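Local coordinates for Lin2111 protein (Listeria innocua, PDB 3EDP) that is of unknown function but probably acts as a GntR-family transcription regulator, binding DNA through a helix-turn-helix domain and carrying a UTRA domain, at residues G148-L153 / M215-Q220. Numbering follows the deposited sequence.
Sequences GLYPDL and MPIAIQ
With CG of Y150 turned anti to its own carbonyl carbon (chi1 -60°), the tyrosine ring reaches across to I217, whose CG1 lies between backbone N and carbonyl carbon (chi1 62°), 3.9 Å from Y150 OH. The phenol edge, not its face, meets the strand: I217 O lies in the ring plane, 3.3 Å from Y150 CE2, a close approach that is not a hydrogen bond. The same hydroxyl also skims the methyl of A218, with OH to CB at 3.8 Å, but its hydrogen bond is made with V167 O, which holds the phenol end beside the methyl of A218 and the carbonyl of I217. Beside the ring, one branch of L149 lies against the strand backbone, CD2 standing 3.7 Å from I217 CA. The case illustrates how loop side chains can seat on a strand's backbone and side chains without a hydrogen bond joining 148-153 to 215-220. I217 and A218 both face F209, forming a classic beta bulge in the antiparallel sheet of the UTRA domain. Y150 and A218 also touch L145 of the adjacent strand 137-146, I217 packs on A211 of strand 201-211, and P216 leans on F117 of helix 110-117.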
loop_
_atom_site.group_PDB
_atom_site.type_symbol
_atom_site.label_atom_id
_atom_site.label_comp_id
_atom_site.label_asym_id
_atom_site.label_seq_id
_atom_site.Cartn_x
_atom_site.Cartn_y
_atom_site.Cartn_z
ATOM N N GLY A 148 8.821 -19.972 3.262
ATOM C CA GLY A 148 8.333 -20.724 2.115
ATOM C C GLY A 148 7.835 -19.873 0.958
ATOM O O GLY A 148 7.613 -20.377 -0.137
ATOM N N LEU A 149 7.651 -18.580 1.203
ATOM C CA LEU A 149 7.171 -17.665 0.178
ATOM C C LEU A 149 8.322 -16.815 -0.366
ATOM O O LEU A 149 8.215 -16.222 -1.438
ATOM C CB LEU A 149 6.075 -16.760 0.753
ATOM C CG LEU A 149 4.610 -17.200 0.639
ATOM C CD1 LEU A 149 4.458 -18.708 0.508
ATOM C CD2 LEU A 149 3.785 -16.662 1.795
ATOM N N TYR A 150 9.411 -16.737 0.397
ATOM C CA TYR A 150 10.622 -16.038 -0.042
ATOM C C TYR A 150 11.859 -16.951 0.060
ATOM O O TYR A 150 12.903 -16.542 0.575
ATOM C CB TYR A 150 10.813 -14.737 0.758
ATOM C CG TYR A 150 9.643 -13.783 0.600
ATOM C CD1 TYR A 150 9.726 -12.679 -0.239
ATOM C CD2 TYR A 150 8.442 -14.013 1.263
ATOM C CE1 TYR A 150 8.655 -11.818 -0.399
ATOM C CE2 TYR A 150 7.361 -13.159 1.100
ATOM C CZ TYR A 150 7.476 -12.063 0.271
ATOM O OH TYR A 150 6.407 -11.214 0.101
ATOM N N PRO A 151 11.743 -18.189 -0.460
ATOM C CA PRO A 151 12.742 -19.256 -0.285
ATOM C C PRO A 151 14.136 -18.920 -0.813
ATOM O O PRO A 151 15.121 -19.370 -0.237
ATOM C CB PRO A 151 12.154 -20.410 -1.114
ATOM C CG PRO A 151 11.312 -19.724 -2.134
ATOM C CD PRO A 151 10.649 -18.641 -1.335
ATOM N N ASP A 152 14.220 -18.143 -1.887
ATOM C CA ASP A 152 15.489 -17.970 -2.589
ATOM C C ASP A 152 16.277 -16.722 -2.192
ATOM O O ASP A 152 17.396 -16.513 -2.662
ATOM C CB ASP A 152 15.259 -17.999 -4.104
ATOM C CG ASP A 152 14.672 -19.319 -4.577
ATOM O OD1 ASP A 152 15.158 -20.381 -4.128
ATOM O OD2 ASP A 152 13.726 -19.293 -5.395
ATOM N N LEU A 153 15.698 -15.897 -1.330
ATOM C CA LEU A 153 16.358 -14.667 -0.914
ATOM C C LEU A 153 17.504 -14.930 0.062
ATOM O O LEU A 153 17.323 -15.610 1.067
ATOM C CB LEU A 153 15.348 -13.716 -0.264
ATOM C CG LEU A 153 14.459 -12.875 -1.182
ATOM C CD1 LEU A 153 13.568 -13.761 -2.029
ATOM C CD2 LEU A 153 13.625 -11.906 -0.356
HETATM N N MSE A 215 -4.380 -15.046 -1.134
HETATM C CA MSE A 215 -3.210 -15.624 -0.475
HETATM C C MSE A 215 -2.287 -14.553 0.107
HETATM O O MSE A 215 -1.585 -13.864 -0.634
HETATM C CB MSE A 215 -2.417 -16.495 -1.445
HETATM C CG MSE A 215 -1.157 -17.089 -0.815
HETATM SE SE MSE A 215 0.114 -17.668 -2.163
HETATM C CE MSE A 215 -0.474 -19.522 -2.314
ATOM N N PRO A 216 -2.279 -14.421 1.441
ATOM C CA PRO A 216 -1.403 -13.454 2.116
ATOM C C PRO A 216 0.045 -13.878 1.931
ATOM O O PRO A 216 0.360 -15.051 2.109
ATOM C CB PRO A 216 -1.799 -13.583 3.593
ATOM C CG PRO A 216 -3.081 -14.374 3.607
ATOM C CD PRO A 216 -3.015 -15.257 2.401
ATOM N N ILE A 217 0.909 -12.944 1.557
ATOM C CA ILE A 217 2.315 -13.258 1.348
ATOM C C ILE A 217 3.214 -12.468 2.286
ATOM O O ILE A 217 4.377 -12.828 2.489
ATOM C CB ILE A 217 2.751 -13.008 -0.118
ATOM C CG1 ILE A 217 2.579 -11.533 -0.485
ATOM C CG2 ILE A 217 1.965 -13.912 -1.077
ATOM C CD1 ILE A 217 3.002 -11.204 -1.914
ATOM N N ALA A 218 2.681 -11.399 2.871
ATOM C CA ALA A 218 3.487 -10.571 3.767
ATOM C C ALA A 218 2.634 -9.721 4.704
ATOM O O ALA A 218 1.501 -9.368 4.385
ATOM C CB ALA A 218 4.434 -9.686 2.967
ATOM N N ILE A 219 3.190 -9.403 5.865
ATOM C CA ILE A 219 2.533 -8.517 6.813
ATOM C C ILE A 219 3.492 -7.427 7.236
ATOM O O ILE A 219 4.677 -7.693 7.478
ATOM C CB ILE A 219 2.110 -9.265 8.089
ATOM C CG1 ILE A 219 1.109 -10.368 7.763
ATOM C CG2 ILE A 219 1.518 -8.290 9.094
ATOM C CD1 ILE A 219 0.871 -11.306 8.916
ATOM N N GLN A 220 2.979 -6.207 7.345
ATOM C CA GLN A 220 3.757 -5.080 7.856
ATOM C C GLN A 220 2.984 -4.318 8.921
ATOM O O GLN A 220 1.781 -4.094 8.787
ATOM C CB GLN A 220 4.113 -4.126 6.724
ATOM C CG GLN A 220 4.943 -2.919 7.155
ATOM C CD GLN A 220 5.368 -2.081 5.952
ATOM O OE1 GLN A 220 4.768 -2.175 4.887
ATOM N NE2 GLN A 220 6.417 -1.281 6.115
#